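PDB 1ZBM: hypothetical protein AF1704 from Archaeoglobus fulgidus, which probably converts cyclic dehypoxanthine futalosine into 1,4-dihydroxy-6-naphthoate, releasing dihydroxyacetone, a step on the futalosine route to menaquinone. Local coordinates for residues E45-E48 with T49-K53; R111-T114 with A115-L118; D168-D171 with W172-E175. All coordinates share one frame; numbering follows the deposited sequence.

Interaction 1: E45-E48 with T49-K53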
ATOM      1  N   GLU A  45      -7.253  -1.948   9.831  1.00 17.53           N
ATOM      2  CA  GLU A  45      -6.726  -0.716  10.387  1.00 17.38           C
ATOM      3  C   GLU A  45      -5.916   0.019   9.324  1.00 17.24           C
ATOM      4  O   GLU A  45      -5.446  -0.591   8.361  1.00 16.01           O
ATOM      5  CB  GLU A  45      -5.848  -1.029  11.595  1.00 19.34           C
ATOM      6  CG  GLU A  45      -6.615  -1.366  12.856  1.00 22.56           C
ATOM      7  CD  GLU A  45      -5.698  -1.858  13.958  1.00 26.96           C
ATOM      8  OE1 GLU A  45      -6.101  -1.835  15.141  1.00 29.98           O
ATOM      9  OE2 GLU A  45      -4.564  -2.282  13.638  1.00 29.22           O
ATOM     10  N   ASP A  46      -5.766   1.330   9.497  1.00 15.47           N
ATOM     11  CA  ASP A  46      -5.015   2.150   8.556  1.00 14.97           C
ATOM     12  C   ASP A  46      -3.581   1.655   8.409  1.00 14.20           C
ATOM     13  O   ASP A  46      -2.934   1.240   9.377  1.00 12.80           O
ATOM     14  CB  ASP A  46      -5.048   3.622   9.003  1.00 18.08           C
ATOM     15  CG  ASP A  46      -4.269   4.541   8.074  1.00 22.03           C
ATOM     16  OD1 ASP A  46      -3.036   4.655   8.252  1.00 24.67           O
ATOM     17  OD2 ASP A  46      -4.884   5.141   7.159  1.00 21.75           O
ATOM     18  N   ILE A  47      -3.097   1.712   7.174  1.00 13.22           N
ATOM     19  CA  ILE A  47      -1.752   1.256   6.822  1.00 13.75           C
ATOM     20  C   ILE A  47      -0.649   1.804   7.742  1.00 14.49           C
ATOM     21  O   ILE A  47       0.290   1.085   8.091  1.00 12.19           O
ATOM     22  CB  ILE A  47      -1.424   1.623   5.342  1.00 12.99           C
ATOM     23  CG1 ILE A  47      -0.092   1.026   4.938  1.00 15.39           C
ATOM     24  CG2 ILE A  47      -1.413   3.128   5.163  1.00 12.48           C
ATOM     25  CD1 ILE A  47      -0.109  -0.491   4.899  1.00 18.48           C
ATOM     26  N   GLU A  48      -0.751   3.066   8.151  1.00 15.72           N
ATOM     27  CA  GLU A  48       0.289   3.598   9.018  1.00 16.14           C
ATOM     28  C   GLU A  48       0.179   2.939  10.394  1.00 15.95           C
ATOM     29  O   GLU A  48       1.189   2.694  11.046  1.00 15.61           O
ATOM     30  CB  GLU A  48       0.190   5.121   9.119  1.00 17.21           C
ATOM     31  CG  GLU A  48       1.378   5.782   9.827  1.00 19.58           C
ATOM     32  CD  GLU A  48       2.737   5.408   9.236  1.00 20.96           C
ATOM     33  OE1 GLU A  48       2.791   4.714   8.193  1.00 22.21           O
ATOM     34  OE2 GLU A  48       3.768   5.819   9.818  1.00 20.40           O
ATOM     35  N   THR A  49      -1.046   2.632  10.820  1.00 16.35           N
ATOM     36  CA  THR A  49      -1.257   1.971  12.112  1.00 15.41           C
ATOM     37  C   THR A  49      -0.598   0.584  12.098  1.00 15.49           C
ATOM     38  O   THR A  49       0.002   0.158  13.093  1.00 16.39           O
ATOM     39  CB  THR A  49      -2.766   1.807  12.419  1.00 16.07           C
ATOM     40  OG1 THR A  49      -3.377   3.100  12.524  1.00 15.10           O
ATOM     41  CG2 THR A  49      -2.979   1.041  13.732  1.00 15.36           C
ATOM     42  N   LEU A  50      -0.704  -0.113  10.966  1.00 13.07           N
ATOM     43  CA  LEU A  50      -0.104  -1.439  10.826  1.00 12.83           C
ATOM     44  C   LEU A  50       1.427  -1.360  10.713  1.00 10.65           C
ATOM     45  O   LEU A  50       2.136  -2.239  11.199  1.00 11.27           O
ATOM     46  CB  LEU A  50      -0.682  -2.181   9.604  1.00 11.33           C
ATOM     47  CG  LEU A  50      -2.197  -2.413   9.538  1.00 10.34           C
ATOM     48  CD1 LEU A  50      -2.541  -3.391   8.404  1.00 10.33           C
ATOM     49  CD2 LEU A  50      -2.676  -2.978  10.867  1.00 11.04           C
ATOM     50  N   ASN A  51       1.937  -0.315  10.071  1.00 11.81           N
ATOM     51  CA  ASN A  51       3.382  -0.164   9.939  1.00 13.23           C
ATOM     52  C   ASN A  51       3.983   0.009  11.324  1.00 12.52           C
ATOM     53  O   ASN A  51       5.046  -0.520  11.602  1.00 12.27           O
ATOM     54  CB  ASN A  51       3.747   1.053   9.085  1.00 10.41           C
ATOM     55  CG  ASN A  51       3.489   0.831   7.612  1.00 10.93           C
ATOM     56  OD1 ASN A  51       3.508  -0.304   7.134  1.00 10.74           O
ATOM     57  ND2 ASN A  51       3.270   1.917   6.875  1.00  7.13           N
ATOM     58  N   ARG A  52       3.300   0.752  12.187  1.00 13.63           N
ATOM     59  CA  ARG A  52       3.789   0.977  13.534  1.00 15.03           C
ATOM     60  C   ARG A  52       3.601  -0.237  14.438  1.00 13.15           C
ATOM     61  O   ARG A  52       4.533  -0.647  15.120  1.00 12.74           O
ATOM     62  CB  ARG A  52       3.114   2.219  14.129  1.00 16.92           C
ATOM     63  CG  ARG A  52       3.638   3.528  13.536  1.00 21.53           C
ATOM     64  CD  ARG A  52       2.901   4.747  14.066  1.00 26.52           C
ATOM     65  NE  ARG A  52       3.571   6.004  13.675  1.00 31.34           N
ATOM     66  CZ  ARG A  52       4.671   6.485  14.256  1.00 30.06           C
ATOM     67  NH1 ARG A  52       5.235   5.824  15.258  1.00 30.49           N
ATOM     68  NH2 ARG A  52       5.208   7.622  13.838  1.00 30.60           N
ATOM     69  N   LYS A  53       2.411  -0.828  14.436  1.00 13.48           N
ATOM     70  CA  LYS A  53       2.161  -2.000  15.275  1.00 14.56           C
ATOM     71  C   LYS A  53       3.047  -3.174  14.876  1.00 14.55           C
ATOM     72  O   LYS A  53       3.257  -4.096  15.661  1.00 14.63           O
ATOM     73  CB  LYS A  53       0.698  -2.426  15.188  1.00 17.11           C
ATOM     74  CG  LYS A  53      -0.259  -1.505  15.903  1.00 18.88           C
ATOM     75  CD  LYS A  53      -1.606  -2.174  16.012  1.00 19.78           C
ATOM     76  CE  LYS A  53      -2.465  -1.520  17.072  1.00 19.53           C
ATOM     77  NZ  LYS A  53      -3.746  -2.277  17.225  1.00 21.10           N
TER
HETATM   78  O   HOH W   1      -6.712   2.264  12.064  1.00 27.80           O

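Interaction 2: R111-T114 with A115-L118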
ATOM      1  N   ARG A 111       4.647   8.583   8.259  1.00 20.87           N
ATOM      2  CA  ARG A 111       6.099   8.584   8.187  1.00 20.22           C
ATOM      3  C   ARG A 111       6.705   7.335   7.564  1.00 17.37           C
ATOM      4  O   ARG A 111       7.671   7.421   6.821  1.00 17.49           O
ATOM      5  CB  ARG A 111       6.701   8.755   9.582  1.00 22.41           C
ATOM      6  CG  ARG A 111       8.205   8.823   9.525  1.00 26.29           C
ATOM      7  CD  ARG A 111       8.829   8.625  10.879  1.00 31.41           C
ATOM      8  NE  ARG A 111       8.490   9.718  11.790  1.00 36.67           N
ATOM      9  CZ  ARG A 111       9.135   9.965  12.925  1.00 39.41           C
ATOM     10  NH1 ARG A 111       8.753  10.978  13.691  1.00 41.32           N
ATOM     11  NH2 ARG A 111      10.164   9.202  13.286  1.00 39.02           N
ATOM     12  N   TYR A 112       6.138   6.176   7.873  1.00 17.85           N
ATOM     13  CA  TYR A 112       6.675   4.924   7.374  1.00 16.64           C
ATOM     14  C   TYR A 112       6.126   4.403   6.046  1.00 16.45           C
ATOM     15  O   TYR A 112       6.430   3.280   5.654  1.00 15.70           O
ATOM     16  CB  TYR A 112       6.529   3.855   8.460  1.00 17.55           C
ATOM     17  CG  TYR A 112       7.373   4.140   9.696  1.00 18.46           C
ATOM     18  CD1 TYR A 112       8.766   4.088   9.644  1.00 19.19           C
ATOM     19  CD2 TYR A 112       6.781   4.495  10.902  1.00 16.48           C
ATOM     20  CE1 TYR A 112       9.550   4.387  10.769  1.00 20.99           C
ATOM     21  CE2 TYR A 112       7.550   4.800  12.028  1.00 17.70           C
ATOM     22  CZ  TYR A 112       8.929   4.747  11.957  1.00 21.56           C
ATOM     23  OH  TYR A 112       9.701   5.084  13.049  1.00 25.31           O
ATOM     24  N   THR A 113       5.335   5.198   5.337  1.00 14.55           N
ATOM     25  CA  THR A 113       4.813   4.717   4.070  1.00 14.58           C
ATOM     26  C   THR A 113       5.873   4.812   3.001  1.00 14.34           C
ATOM     27  O   THR A 113       6.794   5.628   3.079  1.00 14.95           O
ATOM     28  CB  THR A 113       3.643   5.534   3.593  1.00 15.75           C
ATOM     29  OG1 THR A 113       4.109   6.832   3.204  1.00 14.61           O
ATOM     30  CG2 THR A 113       2.621   5.661   4.699  1.00 15.44           C
ATOM     31  N   THR A 114       5.737   3.964   1.994  1.00 14.06           N
ATOM     32  CA  THR A 114       6.670   3.956   0.885  1.00 13.73           C
ATOM     33  C   THR A 114       6.634   5.306   0.166  1.00 13.94           C
ATOM     34  O   THR A 114       7.665   5.811  -0.284  1.00 15.43           O
ATOM     35  CB  THR A 114       6.315   2.827  -0.079  1.00 12.68           C
ATOM     36  OG1 THR A 114       6.479   1.576   0.599  1.00 15.52           O
ATOM     37  CG2 THR A 114       7.223   2.856  -1.298  1.00 12.72           C
ATOM     38  N   ALA A 115       5.448   5.896   0.082  1.00 12.50           N
ATOM     39  CA  ALA A 115       5.293   7.185  -0.576  1.00 15.24           C
ATOM     40  C   ALA A 115       6.103   8.266   0.135  1.00 16.74           C
ATOM     41  O   ALA A 115       6.571   9.217  -0.496  1.00 16.81           O
ATOM     42  CB  ALA A 115       3.820   7.586  -0.623  1.00 11.23           C
ATOM     43  N   ASN A 116       6.262   8.142   1.448  1.00 17.88           N
ATOM     44  CA  ASN A 116       7.035   9.143   2.162  1.00 19.42           C
ATOM     45  C   ASN A 116       8.508   8.976   1.839  1.00 19.66           C
ATOM     46  O   ASN A 116       9.207   9.953   1.556  1.00 20.19           O
ATOM     47  CB  ASN A 116       6.823   9.037   3.664  1.00 22.70           C
ATOM     48  CG  ASN A 116       6.516  10.380   4.280  1.00 26.16           C
ATOM     49  OD1 ASN A 116       7.251  11.359   4.066  1.00 24.27           O
ATOM     50  ND2 ASN A 116       5.428  10.449   5.039  1.00 27.19           N
ATOM     51  N   LEU A 117       8.974   7.734   1.877  1.00 18.72           N
ATOM     52  CA  LEU A 117      10.364   7.439   1.567  1.00 17.46           C
ATOM     53  C   LEU A 117      10.694   8.037   0.195  1.00 17.70           C
ATOM     54  O   LEU A 117      11.715   8.709   0.033  1.00 17.55           O
ATOM     55  CB  LEU A 117      10.591   5.924   1.564  1.00 15.30           C
ATOM     56  CG  LEU A 117      11.996   5.435   1.183  1.00 18.00           C
ATOM     57  CD1 LEU A 117      13.038   6.055   2.112  1.00 15.08           C
ATOM     58  CD2 LEU A 117      12.050   3.908   1.275  1.00 14.33           C
ATOM     59  N   LEU A 118       9.820   7.801  -0.784  1.00 16.83           N
ATOM     60  CA  LEU A 118      10.014   8.338  -2.135  1.00 16.73           C
ATOM     61  C   LEU A 118      10.111   9.871  -2.133  1.00 16.14           C
ATOM     62  O   LEU A 118      11.001  10.448  -2.766  1.00 16.45           O
ATOM     63  CB  LEU A 118       8.871   7.898  -3.063  1.00 15.06           C
ATOM     64  CG  LEU A 118       8.852   6.436  -3.503  1.00 15.24           C
ATOM     65  CD1 LEU A 118       7.503   6.073  -4.133  1.00 14.76           C
ATOM     66  CD2 LEU A 118       9.975   6.197  -4.468  1.00 12.62           C
TER

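Interaction 3: D168-D171 with W172-E175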
ATOM      1  N   ASP A 168       5.048  13.729  -9.648  1.00 18.91           N
ATOM      2  CA  ASP A 168       4.526  12.395  -9.947  1.00 20.29           C
ATOM      3  C   ASP A 168       5.623  11.428  -9.500  1.00 17.79           C
ATOM      4  O   ASP A 168       6.617  11.250 -10.192  1.00 17.55           O
ATOM      5  CB  ASP A 168       4.250  12.248 -11.454  1.00 22.46           C
ATOM      6  CG  ASP A 168       3.530  10.962 -11.793  1.00 26.19           C
ATOM      7  OD1 ASP A 168       4.041   9.872 -11.425  1.00 27.12           O
ATOM      8  OD2 ASP A 168       2.443  11.036 -12.422  1.00 29.69           O
ATOM      9  N   LEU A 169       5.433  10.829  -8.329  1.00 17.07           N
ATOM     10  CA  LEU A 169       6.405   9.917  -7.760  1.00 17.18           C
ATOM     11  C   LEU A 169       6.809   8.781  -8.689  1.00 18.24           C
ATOM     12  O   LEU A 169       7.937   8.287  -8.615  1.00 19.59           O
ATOM     13  CB  LEU A 169       5.899   9.370  -6.422  1.00 15.61           C
ATOM     14  CG  LEU A 169       5.844  10.427  -5.323  1.00 15.22           C
ATOM     15  CD1 LEU A 169       5.123   9.889  -4.107  1.00 16.57           C
ATOM     16  CD2 LEU A 169       7.259  10.855  -4.960  1.00 14.50           C
ATOM     17  N   TRP A 170       5.911   8.358  -9.569  1.00 18.49           N
ATOM     18  CA  TRP A 170       6.286   7.304 -10.491  1.00 18.65           C
ATOM     19  C   TRP A 170       7.257   7.839 -11.533  1.00 19.49           C
ATOM     20  O   TRP A 170       8.205   7.150 -11.896  1.00 19.60           O
ATOM     21  CB  TRP A 170       5.079   6.687 -11.203  1.00 19.19           C
ATOM     22  CG  TRP A 170       5.506   5.932 -12.433  1.00 18.59           C
ATOM     23  CD1 TRP A 170       5.530   6.407 -13.711  1.00 18.10           C
ATOM     24  CD2 TRP A 170       6.073   4.615 -12.485  1.00 16.95           C
ATOM     25  NE1 TRP A 170       6.080   5.477 -14.552  1.00 17.82           N
ATOM     26  CE2 TRP A 170       6.425   4.364 -13.827  1.00 16.96           C
ATOM     27  CE3 TRP A 170       6.328   3.624 -11.523  1.00 17.41           C
ATOM     28  CZ2 TRP A 170       7.012   3.156 -14.243  1.00 16.14           C
ATOM     29  CZ3 TRP A 170       6.914   2.422 -11.937  1.00 15.93           C
ATOM     30  CH2 TRP A 170       7.250   2.205 -13.284  1.00 14.10           C
ATOM     31  N   ASP A 171       7.039   9.054 -12.028  1.00 19.35           N
ATOM     32  CA  ASP A 171       7.969   9.581 -13.022  1.00 20.11           C
ATOM     33  C   ASP A 171       9.336   9.717 -12.391  1.00 20.30           C
ATOM     34  O   ASP A 171      10.364   9.469 -13.029  1.00 21.03           O
ATOM     35  CB  ASP A 171       7.535  10.943 -13.549  1.00 22.80           C
ATOM     36  CG  ASP A 171       6.240  10.881 -14.291  1.00 26.17           C
ATOM     37  OD1 ASP A 171       6.016   9.880 -15.011  1.00 27.67           O
ATOM     38  OD2 ASP A 171       5.446  11.838 -14.163  1.00 28.97           O
ATOM     39  N   TRP A 172       9.350  10.119 -11.127  1.00 19.43           N
ATOM     40  CA  TRP A 172      10.611  10.280 -10.428  1.00 19.05           C
ATOM     41  C   TRP A 172      11.314   8.942 -10.247  1.00 18.41           C
ATOM     42  O   TRP A 172      12.534   8.855 -10.388  1.00 17.16           O
ATOM     43  CB  TRP A 172      10.400  10.902  -9.056  1.00 18.13           C
ATOM     44  CG  TRP A 172      11.691  11.059  -8.333  1.00 19.02           C
ATOM     45  CD1 TRP A 172      12.544  12.113  -8.408  1.00 16.52           C
ATOM     46  CD2 TRP A 172      12.305  10.097  -7.463  1.00 19.46           C
ATOM     47  NE1 TRP A 172      13.656  11.871  -7.638  1.00 19.52           N
ATOM     48  CE2 TRP A 172      13.539  10.640  -7.050  1.00 19.56           C
ATOM     49  CE3 TRP A 172      11.934   8.822  -7.001  1.00 20.39           C
ATOM     50  CZ2 TRP A 172      14.408   9.960  -6.185  1.00 20.46           C
ATOM     51  CZ3 TRP A 172      12.797   8.145  -6.142  1.00 20.43           C
ATOM     52  CH2 TRP A 172      14.023   8.718  -5.747  1.00 20.86           C
ATOM     53  N   TRP A 173      10.545   7.906  -9.923  1.00 17.64           N
ATOM     54  CA  TRP A 173      11.115   6.580  -9.708  1.00 17.51           C
ATOM     55  C   TRP A 173      11.601   5.969 -11.007  1.00 17.71           C
ATOM     56  O   TRP A 173      12.626   5.291 -11.039  1.00 18.73           O
ATOM     57  CB  TRP A 173      10.086   5.656  -9.058  1.00 15.05           C
ATOM     58  CG  TRP A 173      10.378   4.188  -9.209  1.00 13.56           C
ATOM     59  CD1 TRP A 173       9.919   3.351 -10.194  1.00 13.85           C
ATOM     60  CD2 TRP A 173      11.126   3.366  -8.301  1.00 13.23           C
ATOM     61  NE1 TRP A 173      10.325   2.054  -9.941  1.00 13.54           N
ATOM     62  CE2 TRP A 173      11.063   2.040  -8.789  1.00 13.22           C
ATOM     63  CE3 TRP A 173      11.835   3.622  -7.115  1.00 14.74           C
ATOM     64  CZ2 TRP A 173      11.682   0.975  -8.132  1.00 11.60           C
ATOM     65  CZ3 TRP A 173      12.456   2.556  -6.458  1.00 12.38           C
ATOM     66  CH2 TRP A 173      12.371   1.249  -6.973  1.00 14.85           C
ATOM     67  N   SER A 174      10.853   6.217 -12.072  1.00 18.84           N
ATOM     68  CA  SER A 174      11.190   5.700 -13.376  1.00 20.79           C
ATOM     69  C   SER A 174      12.550   6.265 -13.813  1.00 20.93           C
ATOM     70  O   SER A 174      13.301   5.608 -14.531  1.00 21.74           O
ATOM     71  CB  SER A 174      10.091   6.076 -14.365  1.00 21.61           C
ATOM     72  OG  SER A 174      10.231   5.354 -15.576  1.00 27.90           O
ATOM     73  N   GLU A 175      12.868   7.472 -13.364  1.00 21.33           N
ATOM     74  CA  GLU A 175      14.142   8.088 -13.700  1.00 22.93           C
ATOM     75  C   GLU A 175      15.281   7.468 -12.891  1.00 22.66           C
ATOM     76  O   GLU A 175      16.454   7.599 -13.254  1.00 24.24           O
ATOM     77  CB  GLU A 175      14.092   9.603 -13.453  1.00 24.04           C
ATOM     78  CG  GLU A 175      13.312  10.381 -14.511  1.00 27.56           C
ATOM     79  CD  GLU A 175      13.135  11.858 -14.170  1.00 31.52           C
ATOM     80  OE1 GLU A 175      13.881  12.381 -13.308  1.00 33.28           O
ATOM     81  OE2 GLU A 175      12.253  12.504 -14.781  1.00 33.25           O
TER

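Interaction 1: E45-E48 with T49-K53
E48 and E45 reach forward from the start of helix 47-53 to N51 and K53, with T49 between them. E48 sets off with CG anti to the backbone N (chi1 -171°) and then bends at chi2, which brings the carboxylate beside N51 and R52. E48 OE1 accepts from N51 ND2 at 3.1 Å along a nearly straight N-H line, while N51 OD1 takes S65 N. E48 OE2 lies 3.9 Å from R52 NE, a long salt bridge to which no N-H points; its firmer partner is probably Y112 N. D46 is the N-cap, D46 OD1 receiving E48 N at 2.8 Å. The extended chain of E45 crosses T49 at about a right angle, with T49 CG2 3.7 Å from E45 OE2, and slants past L50. E45 OE1 meets K53 NZ at 3.2 Å through its syn lone pair; Y59 OH bonds both E45 OE2 and K53 NZ. With E45 cut back to an alanine, K53 NZ is likely to lose its carboxylate mate and be left to Y59 OH, the T49 and L50 methyls less covered. Three carboxylates thus serve one short helix: D46 caps its start, E45 ties its ends, and E48 joins it to the neighbouring lobe.

Interaction 2: R111-T114 with A115-L118
T113 O receives the amide of L117, with T113 O to L117 N at 3.3 Å and the bond nearly straight (166°), as the chain leaves the loop after strand 105-108 and winds into helix 114-122. The next bond, T114 O to L118 N, is 3.0 Å long and equally straight (168°). T113 is the N-cap. Its hydroxyl sits between the backbone N and the carbonyl carbon (chi1 70°), a rotation that turns OG1 forward over the first turn, where T113 OG1 accepts from N116 N at 3.1 Å. The same N116 N also reaches T113 O, weakly, at 3.0 Å, so this amide is shared between the side chain and the backbone of one residue. T113 OG1 is further bonded to G110 O.

N116 CB lies 3.5 Å from T113 OG1. At the other end of this side chain, N116 ND2 comes to 3.7 Å from R111 CA and is hydrogen-bonded to G110 O. The hydroxyl of T113 and the amide of N116 therefore converge on one carbonyl and fasten the loop to the helix it precedes. T114 CB starts away from the following residues, though it touches A115 N at 3.2 Å; T114 OG1 is bonded to L183 O and H67 N. L118 packs its CG against T114 O at 3.5 Å, covering that carbonyl with hydrocarbon.

T114 and A115 are predicted to bind the substrate, consistent with a helix N-terminus facing the cleft of a periplasmic-binding-protein-like fold. Around this turn, E48 of helix 47-53 touches T113, helix 66-69 lies against T114 and L117, strand 181-189 supplies the carbonyl of L183, and L118 packs on L169, W172 and W173 of helix 169-174.

Interaction 3: D168-D171 with W172-E175
W172 N bonds D168 O at 3.1 Å and opens the second turn of helix 169-174, a short helix N-capped by D168, which strand 164-168 delivers to it. The cap is made by one oxygen: D168 OD1 takes D171 N from above the carboxylate plane, and W170 N weakly. W172 itself sends its indole off the helix, with W172 CB 3.6 Å from L169 O, and it packs on L118, L121 and A122 of helix 114-122 and on M263 of helix 251-265.

W173 follows, W173 N bonding L169 O at 2.9 Å. With CG anti to the backbone N (chi1 160°) its indole meets that of W170, which has nearly the same torsions, and the two cross obliquely with planes 43° apart. The six-membered ring of W170 and the five-membered ring of W173 have centroids 5.3 Å apart; W170 CZ3 comes to 3.6 Å from W173 CD1, with W170 CE3 next to it. W173 NE1 is tied to L179 O, which fixes the rotation of the indole. L181 of strand 181-189 lies against both tryptophans.

S174 N closes on W170 O at 2.8 Å. S174 CB stands over one face of the W170 indole, 3.9 Å above the plane and displaced toward the rim. E175 N bonds D171 O, and E175 CG lies 3.4 Å from that same D171 O.

The three contacts come in series along the chain, each at the N-terminal start of a helix with an aspartate or threonine N-cap. Interactions 1 and 2 have centres about 13 Å apart and touch where E48 meets the loop 111-114, joining helix 47-53, beside the sheet that contains strand 39-44, to the sheet that contains strand 105-108. Interactions 2 and 3, with centres about 14 Å apart, meet where helix 114-122 packs on helix 169-174. Interactions 1 and 3 have centres about 25 Å apart, on opposite sides of the chain's centre. Interactions 1 and 2 lie near the predicted proton acceptor H152, consistent with a site between two lobes, while interaction 3 packs behind interaction 2.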